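Local coordinates for restriction endonuclease (PDB 4F0Q), which cleaves DNA that carries methylated cytosine, working as a tetrameric, modification-dependent restriction endonuclease, at residues Gly428-Asp431 / Ala432-Ser436; Asp217-Asp220 / Phe221-Asp225; Gln274-Ala277 / Ser278-Glu282; Gly76-Arg79 / Ser80-Ala83. All coordinates share one frame; numbering follows the deposited sequence.

Interaction 1 (Gly428-Asp431 / Ala432-Ser436)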
loop_
_atom_site.group_PDB
_atom_site.type_symbol
_atom_site.label_atom_id
_atom_site.label_comp_id
_atom_site.label_asym_id
_atom_site.label_seq_id
_atom_site.Cartn_x
_atom_site.Cartn_y
_atom_site.Cartn_z
ATOM N N GLY A 428 33.307 3.409 -0.816
ATOM C CA GLY A 428 33.258 4.435 -1.840
ATOM C C GLY A 428 33.719 3.955 -3.202
ATOM O O GLY A 428 34.128 4.757 -4.043
ATOM N N ASP A 429 33.649 2.646 -3.423
ATOM C CA ASP A 429 34.025 2.065 -4.710
ATOM C C ASP A 429 32.794 1.626 -5.500
ATOM O O ASP A 429 32.202 0.580 -5.227
ATOM C CB ASP A 429 34.980 0.888 -4.510
ATOM C CG ASP A 429 35.562 0.383 -5.815
ATOM O OD1 ASP A 429 35.590 1.156 -6.795
ATOM O OD2 ASP A 429 35.996 -0.787 -5.857
ATOM N N LEU A 430 32.415 2.444 -6.477
ATOM C CA LEU A 430 31.234 2.198 -7.298
ATOM C C LEU A 430 31.361 0.898 -8.090
ATOM O O LEU A 430 30.376 0.177 -8.305
ATOM C CB LEU A 430 31.015 3.378 -8.246
ATOM C CG LEU A 430 29.780 3.352 -9.143
ATOM C CD1 LEU A 430 28.518 3.244 -8.306
ATOM C CD2 LEU A 430 29.741 4.592 -10.023
ATOM N N ASP A 431 32.586 0.601 -8.510
ATOM C CA ASP A 431 32.860 -0.592 -9.300
ATOM C C ASP A 431 32.477 -1.878 -8.577
ATOM O O ASP A 431 32.071 -2.845 -9.214
ATOM C CB ASP A 431 34.332 -0.649 -9.705
ATOM C CG ASP A 431 34.653 -1.871 -10.536
ATOM O OD1 ASP A 431 34.488 -1.809 -11.774
ATOM O OD2 ASP A 431 35.067 -2.895 -9.954
ATOM N N ALA A 432 32.612 -1.895 -7.256
ATOM C CA ALA A 432 32.246 -3.075 -6.479
ATOM C C ALA A 432 30.757 -3.371 -6.636
ATOM O O ALA A 432 30.361 -4.504 -6.923
ATOM C CB ALA A 432 32.602 -2.877 -5.013
ATOM N N LEU A 433 29.941 -2.334 -6.470
ATOM C CA LEU A 433 28.497 -2.458 -6.627
ATOM C C LEU A 433 28.113 -2.817 -8.059
ATOM O O LEU A 433 27.307 -3.727 -8.282
ATOM C CB LEU A 433 27.795 -1.166 -6.206
ATOM C CG LEU A 433 26.274 -1.144 -6.379
ATOM C CD1 LEU A 433 25.626 -2.256 -5.570
ATOM C CD2 LEU A 433 25.704 0.209 -5.987
ATOM N N LEU A 434 28.686 -2.108 -9.030
ATOM C CA LEU A 434 28.345 -2.355 -10.431
ATOM C C LEU A 434 28.686 -3.786 -10.856
ATOM O O LEU A 434 27.860 -4.485 -11.453
ATOM C CB LEU A 434 29.032 -1.344 -11.355
ATOM C CG LEU A 434 28.766 0.144 -11.099
ATOM C CD1 LEU A 434 29.178 0.980 -12.302
ATOM C CD2 LEU A 434 27.310 0.403 -10.733
ATOM N N ALA A 435 29.902 -4.218 -10.531
ATOM C CA ALA A 435 30.352 -5.570 -10.839
ATOM C C ALA A 435 29.527 -6.605 -10.089
ATOM O O ALA A 435 29.298 -7.706 -10.590
ATOM C CB ALA A 435 31.830 -5.731 -10.513
ATOM N N SER A 436 29.087 -6.251 -8.885
ATOM C CA SER A 436 28.173 -7.109 -8.140
ATOM C C SER A 436 26.883 -7.314 -8.930
ATOM O O SER A 436 26.410 -8.443 -9.085
ATOM C CB SER A 436 27.864 -6.511 -6.768
ATOM O OG SER A 436 26.900 -7.286 -6.079
#
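Leu430 and Leu434, one helical turn apart, meet through their branch points. CG of Leu430 lies 3.9 Å from CG of Leu434, and the two side chains cross at a slant, with CD1 of Leu430 facing CD2 of Leu434. The CB of Leu430 heads away from the next turn, but a first torsion that sets CG trans to the backbone N (chi1 -177°) brings the branch back alongside its neighbour. CG of Leu434 also rests close over the main chain, 3.2 Å from O of Leu430. The pair packs against neighbouring helices: Leu430 on Val418 and Val422 of helix 411-425, Leu434 on Leu289 and Phe292 of helix 281-292. Leu433, on another face of the helix, reaches Leu254 of the second subunit.

Backbone hydrogen bonds form the polar half of the contact. Leu434 N donates to Leu430 O at 2.9 Å, almost straight (170° at the hydrogen) and nearly end-on to the carbonyl. Ala435 N makes the next i to i+4 bond, to Asp431 O, also at 2.9 Å but tilted from the carbonyl plane. Ala432 N reaches back three residues to Asp429 O, a longer bond of 3.2 Å whose donor stands well above the carbonyl plane.

Carboxylates supply a third, looser kind of contact. OD2 of Asp429 passes 4.1 Å from CB of Ala432, and Asp431 lies exposed on the outer face. Two acidic side chains at the amino end of helix 430-440 are consistent with a favourable interaction with the helix dipole, while the leucines bind this C-terminal helix to its neighbours.

Interaction 2 (Asp217-Asp220 / Phe221-Asp225)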
loop_
_atom_site.group_PDB
_atom_site.type_symbol
_atom_site.label_atom_id
_atom_site.label_comp_id
_atom_site.label_asym_id
_atom_site.label_seq_id
_atom_site.Cartn_x
_atom_site.Cartn_y
_atom_site.Cartn_z
ATOM N N ASP A 217 2.631 31.468 9.608
ATOM C CA ASP A 217 3.650 30.518 9.179
ATOM C C ASP A 217 4.993 30.877 9.804
ATOM O O ASP A 217 5.932 31.259 9.110
ATOM C CB ASP A 217 3.765 30.482 7.654
ATOM C CG ASP A 217 4.654 29.354 7.164
ATOM O OD1 ASP A 217 4.686 28.294 7.822
ATOM O OD2 ASP A 217 5.327 29.528 6.126
ATOM N N GLY A 218 5.071 30.752 11.125
ATOM C CA GLY A 218 6.277 31.086 11.855
ATOM C C GLY A 218 6.041 31.107 13.352
ATOM O O GLY A 218 5.063 30.538 13.839
ATOM N N VAL A 219 6.934 31.762 14.087
ATOM C CA VAL A 219 6.821 31.819 15.542
ATOM C C VAL A 219 7.038 33.225 16.096
ATOM O O VAL A 219 7.616 34.090 15.435
ATOM C CB VAL A 219 7.820 30.861 16.234
ATOM C CG1 VAL A 219 7.499 29.409 15.901
ATOM C CG2 VAL A 219 9.247 31.205 15.843
ATOM N N ASP A 220 6.557 33.437 17.317
ATOM C CA ASP A 220 6.811 34.667 18.050
ATOM C C ASP A 220 8.016 34.419 18.946
ATOM O O ASP A 220 8.033 33.460 19.715
ATOM C CB ASP A 220 5.593 35.043 18.897
ATOM C CG ASP A 220 5.644 36.476 19.402
ATOM O OD1 ASP A 220 6.753 37.030 19.547
ATOM O OD2 ASP A 220 4.565 37.050 19.659
ATOM N N PHE A 221 9.024 35.279 18.846
ATOM C CA PHE A 221 10.254 35.086 19.608
ATOM C C PHE A 221 10.099 35.401 21.092
ATOM O O PHE A 221 11.027 35.195 21.875
ATOM C CB PHE A 221 11.409 35.885 19.004
ATOM C CG PHE A 221 12.458 35.028 18.360
ATOM C CD1 PHE A 221 13.387 34.350 19.132
ATOM C CD2 PHE A 221 12.510 34.892 16.984
ATOM C CE1 PHE A 221 14.351 33.555 18.541
ATOM C CE2 PHE A 221 13.473 34.100 16.387
ATOM C CZ PHE A 221 14.393 33.429 17.166
ATOM N N ARG A 222 8.927 35.896 21.479
ATOM C CA ARG A 222 8.626 36.115 22.888
ATOM C C ARG A 222 8.471 34.778 23.610
ATOM O O ARG A 222 8.560 34.708 24.835
ATOM C CB ARG A 222 7.369 36.970 23.052
ATOM C CG ARG A 222 7.537 38.399 22.562
ATOM C CD ARG A 222 6.355 39.267 22.957
ATOM N NE ARG A 222 5.112 38.818 22.339
ATOM C CZ ARG A 222 3.936 39.412 22.514
ATOM N NH1 ARG A 222 3.839 40.480 23.293
ATOM N NH2 ARG A 222 2.855 38.935 21.913
ATOM N N TRP A 223 8.233 33.725 22.833
ATOM C CA TRP A 223 8.225 32.358 23.335
ATOM C C TRP A 223 9.584 32.048 23.954
ATOM O O TRP A 223 9.679 31.560 25.086
ATOM C CB TRP A 223 7.944 31.397 22.176
ATOM C CG TRP A 223 7.875 29.945 22.546
ATOM C CD1 TRP A 223 7.684 29.418 23.792
ATOM C CD2 TRP A 223 7.996 28.830 21.654
ATOM N NE1 TRP A 223 7.679 28.044 23.728
ATOM C CE2 TRP A 223 7.869 27.659 22.427
ATOM C CE3 TRP A 223 8.199 28.710 20.276
ATOM C CZ2 TRP A 223 7.938 26.386 21.868
ATOM C CZ3 TRP A 223 8.269 27.444 19.723
ATOM C CH2 TRP A 223 8.138 26.300 20.517
ATOM N N ILE A 224 10.635 32.348 23.198
ATOM C CA ILE A 224 12.002 32.135 23.653
ATOM C C ILE A 224 12.343 33.073 24.806
ATOM O O ILE A 224 13.040 32.683 25.744
ATOM C CB ILE A 224 13.011 32.312 22.499
ATOM C CG1 ILE A 224 12.695 31.325 21.376
ATOM C CG2 ILE A 224 14.434 32.107 22.986
ATOM C CD1 ILE A 224 12.648 29.884 21.839
ATOM N N ASP A 225 11.840 34.304 24.737
ATOM C CA ASP A 225 12.021 35.269 25.817
ATOM C C ASP A 225 11.495 34.698 27.125
ATOM O O ASP A 225 12.148 34.793 28.162
ATOM C CB ASP A 225 11.295 36.579 25.507
ATOM C CG ASP A 225 11.855 37.287 24.291
ATOM O OD1 ASP A 225 12.916 36.865 23.786
ATOM O OD2 ASP A 225 11.236 38.278 23.845
#
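The carboxylate of Asp220 overlaps the whole length of Arg222, from its backbone N to its guanidinium. OD1 accepts a capping bond from Arg222 N at 3.1 Å, nearly straight (167° at the hydrogen) but arriving from above the carboxylate plane, and CG of Arg222 lies 3.4 Å from the same OD1. OD2 makes a salt bridge with NE of Arg222 at 3.3 Å, supplemented by a weak bond from NH2. Because the arginine chain bends at chi3 (-63°), the guanidinium folds back beside the acid and meets OD2 with its edge, the two planes 21° apart. NH1 turns elsewhere, to Ala17 O, and OD1 of Asp220 takes a further weak bond from Arg21 N.

On the main chain, Trp223 N donates to Asp220 O at 3.1 Å, starting the turn that carries strand 218-220, paired with strand 22-24, into helix 222-227. One apolar contact accompanies it: CG1 of Val219 sits at the edge of the Trp223 ring, 4.4 Å from CZ3, while that indole also meets Trp245 edge-to-face.

This strand-to-helix junction belongs to the AspBHI-like N-terminal region. Asp220 is buried; OD1 goes to backbone N-H groups and OD2 to the guanidinium, so its negative charge is probably well compensated, and the capping bond ties the start of the helix to the strand before it.

Interaction 3 (Gln274-Ala277 / Ser278-Glu282)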
loop_
_atom_site.group_PDB
_atom_site.type_symbol
_atom_site.label_atom_id
_atom_site.label_comp_id
_atom_site.label_asym_id
_atom_site.label_seq_id
_atom_site.Cartn_x
_atom_site.Cartn_y
_atom_site.Cartn_z
ATOM N N GLN A 274 14.337 16.657 -11.156
ATOM C CA GLN A 274 14.526 15.222 -10.971
ATOM C C GLN A 274 15.979 14.822 -11.208
ATOM O O GLN A 274 16.446 13.805 -10.697
ATOM C CB GLN A 274 13.605 14.437 -11.904
ATOM C CG GLN A 274 12.137 14.788 -11.762
ATOM C CD GLN A 274 11.264 14.029 -12.740
ATOM O OE1 GLN A 274 11.310 12.801 -12.805
ATOM N NE2 GLN A 274 10.469 14.759 -13.514
ATOM N N GLN A 275 16.685 15.629 -11.993
ATOM C CA GLN A 275 18.096 15.402 -12.265
ATOM C C GLN A 275 18.946 16.131 -11.231
ATOM O O GLN A 275 18.506 17.129 -10.659
ATOM C CB GLN A 275 18.445 15.891 -13.674
ATOM C CG GLN A 275 17.796 15.087 -14.789
ATOM C CD GLN A 275 18.288 13.657 -14.835
ATOM O OE1 GLN A 275 19.437 13.398 -15.188
ATOM N NE2 GLN A 275 17.419 12.719 -14.474
ATOM N N PRO A 276 20.167 15.634 -10.980
ATOM C CA PRO A 276 21.069 16.302 -10.035
ATOM C C PRO A 276 21.608 17.611 -10.604
ATOM O O PRO A 276 21.290 17.964 -11.740
ATOM C CB PRO A 276 22.205 15.290 -9.866
ATOM C CG PRO A 276 22.197 14.505 -11.131
ATOM C CD PRO A 276 20.757 14.398 -11.527
ATOM N N ALA A 277 22.415 18.321 -9.822
ATOM C CA ALA A 277 23.003 19.580 -10.269
ATOM C C ALA A 277 23.924 19.360 -11.466
ATOM O O ALA A 277 24.293 18.228 -11.775
ATOM C CB ALA A 277 23.753 20.254 -9.131
ATOM N N SER A 278 24.295 20.451 -12.131
ATOM C CA SER A 278 25.082 20.380 -13.360
ATOM C C SER A 278 26.451 19.725 -13.171
ATOM O O SER A 278 26.735 18.686 -13.766
ATOM C CB SER A 278 25.249 21.774 -13.970
ATOM O OG SER A 278 25.996 21.716 -15.173
ATOM N N GLY A 279 27.293 20.336 -12.345
ATOM C CA GLY A 279 28.642 19.839 -12.138
ATOM C C GLY A 279 28.809 19.064 -10.847
ATOM O O GLY A 279 29.927 18.874 -10.368
ATOM N N SER A 280 27.694 18.611 -10.283
ATOM C CA SER A 280 27.708 17.880 -9.022
ATOM C C SER A 280 28.380 16.518 -9.157
ATOM O O SER A 280 28.624 16.043 -10.265
ATOM C CB SER A 280 26.283 17.699 -8.500
ATOM O OG SER A 280 25.482 17.008 -9.444
ATOM N N ALA A 281 28.679 15.898 -8.021
ATOM C CA ALA A 281 29.266 14.565 -8.007
ATOM C C ALA A 281 28.216 13.531 -8.392
ATOM O O ALA A 281 28.523 12.511 -9.015
ATOM C CB ALA A 281 29.843 14.252 -6.636
ATOM N N GLU A 282 26.970 13.810 -8.020
ATOM C CA GLU A 282 25.857 12.923 -8.329
ATOM C C GLU A 282 25.563 12.921 -9.826
ATOM O O GLU A 282 25.049 11.941 -10.364
ATOM C CB GLU A 282 24.615 13.332 -7.536
ATOM C CG GLU A 282 24.840 13.364 -6.032
ATOM C CD GLU A 282 23.588 13.705 -5.251
ATOM O OE1 GLU A 282 22.580 14.098 -5.876
ATOM O OE2 GLU A 282 23.613 13.580 -4.008
#
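Ser280 and Ala277 share the one hydrogen bond that closes this turn: OG of Ser280 donates to O of Ala277 at 2.9 Å. The hydroxyl approaches the carbonyl from its side, the angle at the oxygen being 108°, and stands well above the carbonyl plane. It can do so because the first torsion sets OG between the backbone N and the carbonyl carbon (chi1 58°), directing it back across the loop. The same OG accepts from Ala283 N, which makes Ser280 the N-cap of helix 281-292. One hydroxyl thus binds the preceding loop through its proton and the helix start through its oxygen.

Apolar contacts surround this polar point. CB of Ala277 lies 3.7 Å from CB of Ser280, a methyl beside a methylene, next to the hydrogen bond. Pro276 adds a second patch: its CB is 3.7 Å from OG of Ser280 and 3.9 Å from CB of Glu282, while its CG rests against the backbone carbonyl of Glu282, 3.9 Å from O. The proline ring therefore lies against the first turn of the helix, and it extends this contact to Leu286. Glu282, extended beyond CG, runs past Pro276 to touch Ala415, Ala416 and Arg419 of helix 411-425.

The segment is the short connection between helix 271-274 and helix 281-292, with Ser278 and Gly279 at its exposed bend. Ser280 itself is buried, and since its hydroxyl is used both as donor and as acceptor, the polar cost of burying it is paid while the entry into the helix is fixed.

Interaction 4 (Gly76-Arg79 / Ser80-Ala83)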
loop_
_atom_site.group_PDB
_atom_site.type_symbol
_atom_site.label_atom_id
_atom_site.label_comp_id
_atom_site.label_asym_id
_atom_site.label_seq_id
_atom_site.Cartn_x
_atom_site.Cartn_y
_atom_site.Cartn_z
ATOM N N GLY A 76 14.897 28.120 36.624
ATOM C CA GLY A 76 13.582 28.676 36.875
ATOM C C GLY A 76 13.140 28.471 38.309
ATOM O O GLY A 76 13.837 27.817 39.087
ATOM N N PRO A 77 11.977 29.034 38.670
ATOM C CA PRO A 77 11.411 28.887 40.014
ATOM C C PRO A 77 11.084 27.429 40.301
ATOM O O PRO A 77 11.388 26.923 41.380
ATOM C CB PRO A 77 10.113 29.702 39.940
ATOM C CG PRO A 77 10.293 30.620 38.776
ATOM C CD PRO A 77 11.125 29.859 37.798
ATOM N N ASP A 78 10.468 26.767 39.327
ATOM C CA ASP A 78 10.085 25.369 39.463
ATOM C C ASP A 78 11.291 24.445 39.340
ATOM O O ASP A 78 11.519 23.589 40.195
ATOM C CB ASP A 78 9.018 25.003 38.426
ATOM C CG ASP A 78 9.405 25.415 37.017
ATOM O OD1 ASP A 78 10.256 26.319 36.870
ATOM O OD2 ASP A 78 8.857 24.836 36.055
ATOM N N ARG A 79 12.059 24.628 38.270
ATOM C CA ARG A 79 13.237 23.811 38.014
ATOM C C ARG A 79 14.097 24.431 36.920
ATOM O O ARG A 79 13.688 25.387 36.261
ATOM C CB ARG A 79 12.831 22.390 37.615
ATOM C CG ARG A 79 11.857 22.316 36.451
ATOM C CD ARG A 79 10.599 21.562 36.849
ATOM N NE ARG A 79 9.940 20.935 35.707
ATOM C CZ ARG A 79 8.853 21.413 35.109
ATOM N NH1 ARG A 79 8.291 22.531 35.544
ATOM N NH2 ARG A 79 8.327 20.769 34.076
ATOM N N SER A 80 15.290 23.879 36.734
ATOM C CA SER A 80 16.198 24.347 35.696
ATOM C C SER A 80 15.753 23.813 34.338
ATOM O O SER A 80 15.148 22.744 34.255
ATOM C CB SER A 80 17.628 23.901 36.003
ATOM O OG SER A 80 18.546 24.465 35.083
ATOM N N ARG A 81 16.048 24.556 33.277
ATOM C CA ARG A 81 15.601 24.172 31.942
ATOM C C ARG A 81 16.476 24.745 30.828
ATOM O O ARG A 81 17.028 25.838 30.952
ATOM C CB ARG A 81 14.150 24.608 31.722
ATOM C CG ARG A 81 13.970 26.117 31.633
ATOM C CD ARG A 81 12.545 26.496 31.277
ATOM N NE ARG A 81 12.390 27.940 31.132
ATOM C CZ ARG A 81 12.123 28.768 32.136
ATOM N NH1 ARG A 81 11.980 28.294 33.367
ATOM N NH2 ARG A 81 11.999 30.069 31.913
ATOM N N ARG A 82 16.592 23.994 29.738
ATOM C CA ARG A 82 17.269 24.474 28.542
ATOM C C ARG A 82 16.265 25.234 27.679
ATOM O O ARG A 82 15.250 24.678 27.258
ATOM C CB ARG A 82 17.864 23.305 27.758
ATOM C CG ARG A 82 18.865 23.712 26.690
ATOM C CD ARG A 82 20.216 24.056 27.297
ATOM N NE ARG A 82 20.792 22.922 28.017
ATOM C CZ ARG A 82 22.022 22.903 28.521
ATOM N NH1 ARG A 82 22.813 23.957 28.381
ATOM N NH2 ARG A 82 22.462 21.828 29.162
ATOM N N ALA A 83 16.550 26.509 27.428
ATOM C CA ALA A 83 15.630 27.382 26.704
ATOM C C ALA A 83 15.335 26.892 25.288
ATOM O O ALA A 83 14.175 26.735 24.908
ATOM C CB ALA A 83 16.172 28.803 26.669
HETATM O O HOH W 1 11.716 25.741 34.571
#
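Arg81 reaches back toward the turn formed by Gly76 to Arg79, and a single water joins the two. Its first torsion places CG between the backbone N and the carbonyl carbon (chi1 69°), and from there the chain runs extended to NE. CB passes 3.9 Å from the O of that water, and CD, further out, comes within 3.5 Å of the same oxygen, so the aliphatic part lies alongside it before the charged end turns to bind. NE donates to Arg227 O, at the end of helix 222-227.

The host of this side chain is a beta hairpin: strands 74-75 and 80-81 pair antiparallel, and Pro77 and Asp78 make the bend between them. Gly76 N donates to Arg79 O at 3.0 Å across the neck of the loop, and Arg79 O is also one of the water's acceptors.

At the tip, NH1 of Arg81 donates to the water at 2.8 Å, with the water in the plane of the guanidinium. The water in turn donates to Asp78 OD1 at 2.8 Å and to Arg79 O at 2.6 Å, so three partners hold it. Asp78 OD1 and Arg81 NH1 themselves stay 4.4 Å apart, opposite charges linked through the water instead of a direct bridge; OD1 also accepts a weak bond from Arg79 N. NH1 of Arg81 further lies 3.9 Å from Gly76 CA, where no side chain stands in the way, and it binds Leu232 O. NH2 makes weak bonds to Asn229 O and Asp226 O.

How the interactions relate
Along the chain the order is interaction 4, interaction 2, interaction 3, interaction 1, and the four fall into two pairs on opposite sides of the chain's centre. Interactions 4 and 2 share the AspBHI-like N-terminal region, their centres 18 Å and nearest atoms about 5 Å apart; Arg81 of the hairpin bonds to Arg227, at the end of the helix that interaction 2 begins. Interactions 3 and 1, with centres 20 Å apart, pack round helices 281-292 and 411-425, in the half of the chain that also holds the PDDEXK-type nuclease region. Centres of interactions 1 and 4 are 53 Å apart, consistent with separate recognition and cleavage parts.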